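Local structure of putative type I restriction enzyme R protein (Bacteroides fragilis NCTC 9343, 3EVY) at residues A[14-19]-A[61-66]; A[18-23]-A[72-77]; A[51-56]-A[83-88]. The protein is probably the R subunit of a type I restriction enzyme, needed for its nuclease and ATPase activities, of which this chain is a C-terminal piece. All blocks are in the same frame, centred on the assembly; numbering follows the deposited sequence.

Contact 1 of 3, residues A[14-19]-A[61-66]; sequences EKLVER and NEVKGY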
loop_
_atom_site.group_PDB
_atom_site.type_symbol
_atom_site.label_atom_id
_atom_site.label_comp_id
_atom_site.label_asym_id
_atom_site.label_seq_id
_atom_site.Cartn_x
_atom_site.Cartn_y
_atom_site.Cartn_z
ATOM N N GLU A 14 10.586 -8.570 10.337
ATOM C CA GLU A 14 11.519 -8.293 9.266
ATOM C C GLU A 14 11.032 -8.949 8.011
ATOM O O GLU A 14 11.030 -8.305 6.954
ATOM C CB GLU A 14 12.902 -8.872 9.626
ATOM C CG GLU A 14 13.436 -8.363 11.013
ATOM C CD GLU A 14 14.754 -9.015 11.480
ATOM O OE1 GLU A 14 15.714 -8.228 11.711
ATOM O OE2 GLU A 14 14.808 -10.283 11.617
ATOM N N LYS A 15 10.582 -10.207 8.133
ATOM C CA LYS A 15 9.914 -10.927 7.021
ATOM C C LYS A 15 8.760 -10.140 6.419
ATOM O O LYS A 15 8.672 -10.010 5.191
ATOM C CB LYS A 15 9.382 -12.313 7.452
ATOM C CG LYS A 15 10.361 -13.492 7.247
ATOM C CD LYS A 15 9.811 -14.821 7.807
ATOM C CE LYS A 15 9.717 -14.807 9.332
ATOM N NZ LYS A 15 8.816 -15.853 9.911
ATOM N N LEU A 16 7.828 -9.674 7.249
ATOM C CA LEU A 16 6.678 -8.947 6.730
ATOM C C LEU A 16 7.070 -7.571 6.101
ATOM O O LEU A 16 6.380 -7.084 5.192
ATOM C CB LEU A 16 5.625 -8.734 7.825
ATOM C CG LEU A 16 4.962 -9.939 8.529
ATOM C CD1 LEU A 16 4.433 -9.570 10.009
ATOM C CD2 LEU A 16 3.790 -10.473 7.693
ATOM N N VAL A 17 8.064 -6.902 6.674
ATOM C CA VAL A 17 8.546 -5.623 6.118
ATOM C C VAL A 17 9.087 -5.849 4.718
ATOM O O VAL A 17 8.788 -5.077 3.817
ATOM C CB VAL A 17 9.623 -4.939 7.020
ATOM C CG1 VAL A 17 10.409 -3.819 6.271
ATOM C CG2 VAL A 17 9.004 -4.387 8.296
ATOM N N GLU A 18 9.835 -6.947 4.520
ATOM C CA GLU A 18 10.379 -7.276 3.204
ATOM C C GLU A 18 9.280 -7.543 2.173
ATOM O O GLU A 18 9.324 -7.010 1.080
ATOM C CB GLU A 18 11.279 -8.513 3.324
ATOM C CG GLU A 18 11.881 -8.894 1.991
ATOM C CD GLU A 18 12.752 -10.131 2.104
ATOM O OE1 GLU A 18 13.382 -10.322 3.183
ATOM O OE2 GLU A 18 12.770 -10.907 1.110
ATOM N N ARG A 19 8.298 -8.377 2.517
ATOM C CA ARG A 19 7.097 -8.547 1.728
ATOM C C ARG A 19 6.371 -7.193 1.423
ATOM O O ARG A 19 5.888 -6.984 0.308
ATOM C CB ARG A 19 6.065 -9.422 2.449
ATOM C CG ARG A 19 6.219 -10.910 2.223
ATOM C CD ARG A 19 5.409 -11.758 3.250
ATOM N NE ARG A 19 3.974 -11.585 3.021
ATOM C CZ ARG A 19 3.027 -11.918 3.893
ATOM N NH1 ARG A 19 3.351 -12.483 5.050
ATOM N NH2 ARG A 19 1.751 -11.706 3.586
ATOM N N ASN A 61 -0.972 -2.771 8.340
ATOM C CA ASN A 61 -1.579 -2.801 9.689
ATOM C C ASN A 61 -0.974 -3.921 10.524
ATOM O O ASN A 61 -0.783 -3.812 11.742
ATOM C CB ASN A 61 -3.110 -2.941 9.559
ATOM C CG ASN A 61 -3.764 -1.594 9.366
ATOM O OD1 ASN A 61 -3.195 -0.593 9.809
ATOM N ND2 ASN A 61 -4.897 -1.536 8.640
ATOM N N GLU A 62 -0.594 -4.987 9.841
ATOM C CA GLU A 62 0.010 -6.147 10.427
ATOM C C GLU A 62 1.401 -5.836 10.975
ATOM O O GLU A 62 1.690 -6.146 12.123
ATOM C CB GLU A 62 0.087 -7.263 9.322
ATOM C CG GLU A 62 0.850 -8.498 9.724
ATOM C CD GLU A 62 0.450 -9.777 8.942
ATOM O OE1 GLU A 62 0.653 -10.849 9.516
ATOM O OE2 GLU A 62 -0.017 -9.738 7.771
ATOM N N VAL A 63 2.254 -5.186 10.191
ATOM C CA VAL A 63 3.545 -4.692 10.760
ATOM C C VAL A 63 3.391 -3.662 11.857
ATOM O O VAL A 63 4.220 -3.603 12.724
ATOM C CB VAL A 63 4.589 -4.219 9.671
ATOM C CG1 VAL A 63 4.826 -5.361 8.657
ATOM C CG2 VAL A 63 4.096 -2.977 8.989
ATOM N N LYS A 64 2.326 -2.853 11.856
ATOM C CA LYS A 64 2.141 -1.931 12.985
ATOM C C LYS A 64 1.761 -2.694 14.243
ATOM O O LYS A 64 1.748 -2.125 15.350
ATOM C CB LYS A 64 1.081 -0.849 12.667
ATOM C CG LYS A 64 1.463 0.057 11.499
ATOM C CD LYS A 64 0.433 1.084 11.213
ATOM C CE LYS A 64 0.971 2.047 10.198
ATOM N NZ LYS A 64 -0.041 3.069 9.905
ATOM N N GLY A 65 1.432 -3.957 14.088
ATOM C CA GLY A 65 1.112 -4.750 15.248
ATOM C C GLY A 65 2.320 -5.362 15.974
ATOM O O GLY A 65 2.153 -6.283 16.820
ATOM N N TYR A 66 3.529 -4.867 15.638
ATOM C CA TYR A 66 4.773 -5.276 16.303
ATOM C C TYR A 66 5.387 -4.136 17.127
ATOM O O TYR A 66 5.411 -2.962 16.699
ATOM C CB TYR A 66 5.851 -5.825 15.302
ATOM C CG TYR A 66 5.466 -7.188 14.747
ATOM C CD1 TYR A 66 4.594 -7.281 13.704
ATOM C CD2 TYR A 66 5.915 -8.380 15.368
ATOM C CE1 TYR A 66 4.210 -8.521 13.199
ATOM C CE2 TYR A 66 5.530 -9.617 14.892
ATOM C CZ TYR A 66 4.704 -9.688 13.807
ATOM O OH TYR A 66 4.318 -10.914 13.318
#
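Leu16 of helix 12-30 reaches between Glu62, Val63 and Tyr66, near the C-terminal part of helix 43-63, in the modelled, helical part of the C-terminal region of this putative R subunit. It is a worked example of one leucine spread over three partners, its CB on Val63 and its methyls on Glu62 and Tyr66. At the base, CB of Leu16 lies 3.6 Å from CG1 of Val63, a methyl that also comes within 4.3 Å of CG2 of Val17. A chi1 of -60° then turns CG so that both methyls are carried to Glu62 and one of them on to Tyr66. CD2 of Leu16 packs 3.6 Å from the carboxylate carbon CD of Glu62, whose extended chain runs across the leucine at about a right angle. The aliphatic CG of Glu62 adds a contact with CD1 of Leu16 at 3.8 Å.

Tyr66 closes a type I beta turn that starts at Val63. Leu59, one turn before Val63 on helix 43-63, also touches Leu16, while Pro12 lies against Tyr66 and Tyr13 against Val63. The two segments bury 229 Å² between them, mostly by van der Waals contact of Leu16, with the Glu62 carboxylate among its partners. Glu62 OE2 and Arg19 NH2 carry opposite charges but stay 5.0 Å apart. At the far tip of the leucine, CD1 of Leu16 meets CE1 of Tyr66 obliquely at 3.4 Å.

Contact 2 of 3, residues A[18-23]-A[72-77]; sequences ERFNEM and EDLTIE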
loop_
_atom_site.group_PDB
_atom_site.type_symbol
_atom_site.label_atom_id
_atom_site.label_comp_id
_atom_site.label_asym_id
_atom_site.label_seq_id
_atom_site.Cartn_x
_atom_site.Cartn_y
_atom_site.Cartn_z
ATOM N N GLU A 18 9.835 -6.947 4.520
ATOM C CA GLU A 18 10.379 -7.276 3.204
ATOM C C GLU A 18 9.280 -7.543 2.173
ATOM O O GLU A 18 9.324 -7.010 1.080
ATOM C CB GLU A 18 11.279 -8.513 3.324
ATOM C CG GLU A 18 11.881 -8.894 1.991
ATOM C CD GLU A 18 12.752 -10.131 2.104
ATOM O OE1 GLU A 18 13.382 -10.322 3.183
ATOM O OE2 GLU A 18 12.770 -10.907 1.110
ATOM N N ARG A 19 8.298 -8.377 2.517
ATOM C CA ARG A 19 7.097 -8.547 1.728
ATOM C C ARG A 19 6.371 -7.193 1.423
ATOM O O ARG A 19 5.888 -6.984 0.308
ATOM C CB ARG A 19 6.065 -9.422 2.449
ATOM C CG ARG A 19 6.219 -10.910 2.223
ATOM C CD ARG A 19 5.409 -11.758 3.250
ATOM N NE ARG A 19 3.974 -11.585 3.021
ATOM C CZ ARG A 19 3.027 -11.918 3.893
ATOM N NH1 ARG A 19 3.351 -12.483 5.050
ATOM N NH2 ARG A 19 1.751 -11.706 3.586
ATOM N N PHE A 20 6.207 -6.341 2.429
ATOM C CA PHE A 20 5.445 -5.063 2.196
ATOM C C PHE A 20 6.194 -4.229 1.149
ATOM O O PHE A 20 5.579 -3.652 0.237
ATOM C CB PHE A 20 5.317 -4.201 3.468
ATOM C CG PHE A 20 4.581 -2.900 3.190
ATOM C CD1 PHE A 20 3.207 -2.871 3.169
ATOM C CD2 PHE A 20 5.266 -1.788 2.749
ATOM C CE1 PHE A 20 2.535 -1.720 2.791
ATOM C CE2 PHE A 20 4.588 -0.628 2.410
ATOM C CZ PHE A 20 3.249 -0.596 2.435
ATOM N N ASN A 21 7.522 -4.196 1.282
ATOM C CA ASN A 21 8.325 -3.323 0.437
ATOM C C ASN A 21 8.365 -3.801 -1.029
ATOM O O ASN A 21 8.425 -2.984 -1.988
ATOM C CB ASN A 21 9.722 -3.102 1.018
ATOM C CG ASN A 21 9.719 -2.172 2.213
ATOM O OD1 ASN A 21 8.722 -1.440 2.469
ATOM N ND2 ASN A 21 10.821 -2.141 2.925
ATOM N N GLU A 22 8.349 -5.115 -1.210
ATOM C CA GLU A 22 8.233 -5.666 -2.570
ATOM C C GLU A 22 6.890 -5.386 -3.173
ATOM O O GLU A 22 6.793 -5.035 -4.372
ATOM C CB GLU A 22 8.538 -7.177 -2.582
ATOM C CG GLU A 22 9.985 -7.449 -2.258
ATOM C CD GLU A 22 10.271 -8.942 -1.903
ATOM O OE1 GLU A 22 9.317 -9.790 -1.938
ATOM O OE2 GLU A 22 11.459 -9.244 -1.568
ATOM N N MET A 23 5.838 -5.611 -2.392
ATOM C CA MET A 23 4.464 -5.278 -2.790
ATOM C C MET A 23 4.365 -3.792 -3.138
ATOM O O MET A 23 3.749 -3.442 -4.129
ATOM C CB MET A 23 3.537 -5.526 -1.636
ATOM C CG MET A 23 2.069 -5.688 -1.937
ATOM S SD MET A 23 1.186 -6.411 -0.470
ATOM C CE MET A 23 2.473 -7.765 -0.219
ATOM N N GLU A 72 9.705 4.259 9.133
ATOM C CA GLU A 72 10.857 4.439 8.219
ATOM C C GLU A 72 11.299 3.135 7.539
ATOM O O GLU A 72 12.051 3.140 6.537
ATOM C CB GLU A 72 12.029 5.087 8.959
ATOM C CG GLU A 72 11.827 6.550 9.196
ATOM C CD GLU A 72 11.650 7.338 7.872
ATOM O OE1 GLU A 72 10.506 7.876 7.756
ATOM O OE2 GLU A 72 12.619 7.397 6.964
ATOM N N ASP A 73 10.792 2.023 8.051
ATOM C CA ASP A 73 11.207 0.723 7.584
ATOM C C ASP A 73 10.427 0.436 6.315
ATOM O O ASP A 73 10.735 -0.509 5.626
ATOM C CB ASP A 73 10.818 -0.370 8.605
ATOM C CG ASP A 73 11.742 -0.426 9.794
ATOM O OD1 ASP A 73 12.856 0.166 9.704
ATOM O OD2 ASP A 73 11.342 -1.086 10.815
ATOM N N LEU A 74 9.397 1.234 6.025
ATOM C CA LEU A 74 8.485 0.983 4.922
ATOM C C LEU A 74 8.605 2.003 3.766
ATOM O O LEU A 74 8.716 3.209 4.014
ATOM C CB LEU A 74 7.033 1.079 5.417
ATOM C CG LEU A 74 6.621 0.116 6.568
ATOM C CD1 LEU A 74 5.119 0.175 6.644
ATOM C CD2 LEU A 74 7.073 -1.326 6.190
ATOM N N THR A 75 8.513 1.496 2.530
ATOM C CA THR A 75 8.360 2.312 1.322
ATOM C C THR A 75 6.991 3.034 1.448
ATOM O O THR A 75 6.046 2.463 2.013
ATOM C CB THR A 75 8.338 1.406 0.072
ATOM O OG1 THR A 75 9.564 0.678 0.015
ATOM C CG2 THR A 75 8.175 2.184 -1.175
ATOM N N ILE A 76 6.907 4.267 0.952
ATOM C CA ILE A 76 5.705 5.082 0.989
ATOM C C ILE A 76 5.523 5.669 2.335
ATOM O O ILE A 76 5.348 4.929 3.343
ATOM C CB ILE A 76 4.374 4.299 0.568
ATOM C CG1 ILE A 76 4.607 3.477 -0.703
ATOM C CG2 ILE A 76 3.229 5.326 0.282
ATOM C CD1 ILE A 76 3.339 2.702 -1.224
ATOM N N GLU A 77 5.533 6.984 2.388
ATOM C CA GLU A 77 5.415 7.661 3.668
ATOM C C GLU A 77 3.982 7.471 4.183
ATOM O O GLU A 77 3.068 7.267 3.384
ATOM C CB GLU A 77 5.653 9.173 3.435
ATOM C CG GLU A 77 7.128 9.511 3.340
ATOM C CD GLU A 77 7.364 10.999 3.222
ATOM O OE1 GLU A 77 6.365 11.743 3.090
ATOM O OE2 GLU A 77 8.559 11.416 3.246
#
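Asn21 uses both ends of its amide to hold the backbone of the loop that joins helix 43-63 to helix 78-91. Its OD1 accepts a nearly straight hydrogen bond from N of Thr75 (2.9 Å, 172° at the hydrogen), although the donor stands above the carbonyl plane, 43° out of it. On the other branch, ND2 of Asn21 donates to O of Asp73 at 3.2 Å, and here the acceptor lies close to the amide plane. One side chain thus bridges two peptide groups on either side of Leu74, which fixes the rotation of the amide and ties down a segment without regular secondary structure beyond Asp73. A weak third bond from OG1 of Thr75 also ends on OD1 of Asn21.

Outward from this polar grip lies the Phe20 ring. Its chi1 of 178° sets CG anti to the backbone N and places the ring beside the loop, where O of Thr75 lies at the ring edge, near its plane, 3.4 Å from CE2 of Phe20. CD1 of Leu74 lies over one ring face, offset toward the rim, and CD2 of Leu74 comes within 3.9 Å of CD2 of Phe20.

The loop is held from several directions: Tyr13 of helix 12-30 bonds to the carboxylate of Asp73, and Arg60 of helix 43-63 bonds to O of Ile76. Phe81 of helix 78-91 touches both Phe20 and Ile76, so the loop packs against all three long helices.

Contact 3 of 3, residues A[51-56]-A[83-88]; sequences ILFRAM and DYQSKY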
loop_
_atom_site.group_PDB
_atom_site.type_symbol
_atom_site.label_atom_id
_atom_site.label_comp_id
_atom_site.label_asym_id
_atom_site.label_seq_id
_atom_site.Cartn_x
_atom_site.Cartn_y
_atom_site.Cartn_z
ATOM N N ILE A 51 -7.830 -4.001 -5.079
ATOM C CA ILE A 51 -7.327 -5.284 -4.598
ATOM C C ILE A 51 -5.881 -5.178 -4.135
ATOM O O ILE A 51 -5.524 -5.659 -3.063
ATOM C CB ILE A 51 -7.535 -6.338 -5.709
ATOM C CG1 ILE A 51 -9.040 -6.648 -5.780
ATOM C CG2 ILE A 51 -6.733 -7.588 -5.439
ATOM C CD1 ILE A 51 -9.544 -7.298 -7.129
ATOM N N LEU A 52 -5.053 -4.469 -4.901
ATOM C CA LEU A 52 -3.698 -4.268 -4.507
ATOM C C LEU A 52 -3.624 -3.433 -3.256
ATOM O O LEU A 52 -2.794 -3.674 -2.382
ATOM C CB LEU A 52 -2.833 -3.590 -5.617
ATOM C CG LEU A 52 -2.400 -4.446 -6.830
ATOM C CD1 LEU A 52 -1.292 -3.773 -7.671
ATOM C CD2 LEU A 52 -1.928 -5.827 -6.390
ATOM N N PHE A 53 -4.408 -2.372 -3.217
ATOM C CA PHE A 53 -4.246 -1.514 -2.100
ATOM C C PHE A 53 -4.771 -2.225 -0.839
ATOM O O PHE A 53 -4.240 -2.039 0.257
ATOM C CB PHE A 53 -4.966 -0.204 -2.287
ATOM C CG PHE A 53 -4.657 0.773 -1.165
ATOM C CD1 PHE A 53 -3.483 1.541 -1.208
ATOM C CD2 PHE A 53 -5.502 0.876 -0.067
ATOM C CE1 PHE A 53 -3.189 2.440 -0.166
ATOM C CE2 PHE A 53 -5.180 1.776 1.008
ATOM C CZ PHE A 53 -4.028 2.534 0.902
ATOM N N ARG A 54 -5.867 -2.968 -0.953
ATOM C CA ARG A 54 -6.349 -3.755 0.250
ATOM C C ARG A 54 -5.287 -4.646 0.853
ATOM O O ARG A 54 -5.106 -4.699 2.064
ATOM C CB ARG A 54 -7.580 -4.627 -0.052
ATOM C CG ARG A 54 -8.146 -5.312 1.242
ATOM C CD ARG A 54 -9.444 -6.025 0.960
ATOM N NE ARG A 54 -9.863 -6.680 2.195
ATOM C CZ ARG A 54 -10.833 -7.586 2.278
ATOM N NH1 ARG A 54 -11.524 -7.943 1.197
ATOM N NH2 ARG A 54 -11.119 -8.105 3.466
ATOM N N ALA A 55 -4.541 -5.343 0.029
ATOM C CA ALA A 55 -3.464 -6.217 0.507
ATOM C C ALA A 55 -2.308 -5.470 1.150
ATOM O O ALA A 55 -1.699 -5.944 2.104
ATOM C CB ALA A 55 -2.869 -7.124 -0.715
ATOM N N MET A 56 -1.903 -4.358 0.547
ATOM C CA MET A 56 -0.875 -3.473 1.201
ATOM C C MET A 56 -1.408 -2.938 2.490
ATOM O O MET A 56 -0.696 -2.902 3.510
ATOM C CB MET A 56 -0.568 -2.232 0.265
ATOM C CG MET A 56 0.509 -2.465 -0.857
ATOM S SD MET A 56 1.236 -0.844 -1.286
ATOM C CE MET A 56 -0.182 0.154 -1.427
ATOM N N ASP A 83 -3.148 9.224 1.648
ATOM C CA ASP A 83 -3.709 9.806 0.431
ATOM C C ASP A 83 -4.154 8.748 -0.579
ATOM O O ASP A 83 -5.206 8.855 -1.171
ATOM C CB ASP A 83 -2.712 10.809 -0.167
ATOM C CG ASP A 83 -2.507 12.048 0.734
ATOM O OD1 ASP A 83 -3.391 12.362 1.556
ATOM O OD2 ASP A 83 -1.443 12.674 0.652
ATOM N N TYR A 84 -3.376 7.683 -0.772
ATOM C CA TYR A 84 -3.886 6.575 -1.574
ATOM C C TYR A 84 -5.121 5.952 -0.895
ATOM O O TYR A 84 -6.062 5.513 -1.555
ATOM C CB TYR A 84 -2.816 5.499 -1.744
ATOM C CG TYR A 84 -1.733 5.815 -2.775
ATOM C CD1 TYR A 84 -2.001 5.725 -4.161
ATOM C CD2 TYR A 84 -0.429 6.172 -2.365
ATOM C CE1 TYR A 84 -1.007 5.956 -5.092
ATOM C CE2 TYR A 84 0.567 6.440 -3.309
ATOM C CZ TYR A 84 0.280 6.322 -4.654
ATOM O OH TYR A 84 1.272 6.559 -5.603
ATOM N N GLN A 85 -5.101 5.928 0.430
ATOM C CA GLN A 85 -6.170 5.267 1.167
ATOM C C GLN A 85 -7.480 6.059 0.983
ATOM O O GLN A 85 -8.550 5.476 0.807
ATOM C CB GLN A 85 -5.774 5.171 2.608
ATOM C CG GLN A 85 -6.635 4.258 3.448
ATOM C CD GLN A 85 -6.281 4.371 4.921
ATOM O OE1 GLN A 85 -6.559 5.380 5.563
ATOM N NE2 GLN A 85 -5.663 3.365 5.444
ATOM N N SER A 86 -7.409 7.390 0.944
ATOM C CA SER A 86 -8.667 8.154 0.668
ATOM C C SER A 86 -9.302 7.711 -0.645
ATOM O O SER A 86 -10.539 7.536 -0.720
ATOM C CB SER A 86 -8.438 9.668 0.634
ATOM O OG SER A 86 -7.795 10.039 1.845
ATOM N N LYS A 87 -8.474 7.514 -1.674
ATOM C CA LYS A 87 -8.996 7.064 -2.989
ATOM C C LYS A 87 -9.620 5.702 -2.869
ATOM O O LYS A 87 -10.639 5.386 -3.532
ATOM C CB LYS A 87 -7.884 6.966 -4.058
ATOM C CG LYS A 87 -7.170 8.238 -4.355
ATOM C CD LYS A 87 -8.079 9.210 -5.123
ATOM C CE LYS A 87 -7.314 10.097 -6.150
ATOM N NZ LYS A 87 -8.186 11.312 -6.518
ATOM N N TYR A 88 -8.964 4.850 -2.096
ATOM C CA TYR A 88 -9.408 3.485 -1.930
ATOM C C TYR A 88 -10.777 3.493 -1.208
ATOM O O TYR A 88 -11.713 2.839 -1.668
ATOM C CB TYR A 88 -8.351 2.718 -1.147
ATOM C CG TYR A 88 -8.826 1.407 -0.527
ATOM C CD1 TYR A 88 -8.911 0.233 -1.287
ATOM C CD2 TYR A 88 -9.122 1.334 0.827
ATOM C CE1 TYR A 88 -9.344 -0.986 -0.722
ATOM C CE2 TYR A 88 -9.509 0.121 1.431
ATOM C CZ TYR A 88 -9.642 -1.039 0.645
ATOM O OH TYR A 88 -10.046 -2.240 1.263
#
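Phe53 projects from helix 43-63 against helix 78-91, where Tyr84, Gln85 and Tyr88 receive it, an instance of one aromatic residue carrying most of a helix-helix contact. The segment axes approach to 10.5 Å with a crossing angle of -127°, a steep crossing rather than side-by-side antiparallel packing.

The aromatic part is the pair of Phe53 and Tyr88. Their centroids are 5.1 Å apart and the planes are inclined at 42°, an oblique pair. CD2 of Phe53 stands over one face of the tyrosine ring, offset toward the rim, and touches CG of Tyr88 at 3.4 Å. Both side chains leave their helices with CG anti to the backbone N (chi1 -173° for Phe53), which places the two rings against each other between the helices.

Carbon contacts from Tyr84 and Gln85 take up another part of the phenylalanine, with O of Tyr84 over one face. CE1 of Phe53 lies 3.5 Å from CB of Tyr84, and CZ of Phe53 rests 3.5 Å from CA of Gln85. The Gln85 amide plane is almost perpendicular to the ring. At the margin of the contact, the phenol oxygen OH of Tyr88 lies alongside the carbon chain of Arg54, 3.6 Å from its CG.

Phe81, nearly one turn before Tyr84, brings its ring to Phe53 as well. Tyr84 turns its ring away to meet Phe27 of helix 12-30 edge-to-face and Val34 and Val37 of helix 34-38, while Tyr88 also leans on Phe49, Val50 and Leu57 of helix 43-63.

Contacts 1 and 2 continue one another along helix 12-30: they share Glu18 and Arg19, their centres are about 9 Å apart, and CG1 of Val17 touches O of Asp73 at 3.4 Å. Contact 3 uses an earlier part of helix 43-63, its centre about 17 Å from that of contact 1, with no touch between them. Contact 2 forms the link, its centre about 14 Å from that of contact 3: CE1 of Phe20 packs 3.5 Å from O of Met56, and CG of Met23 lies 3.7 Å from CG of Met56. Together they join the three long helices and a connecting loop into one helical bundle.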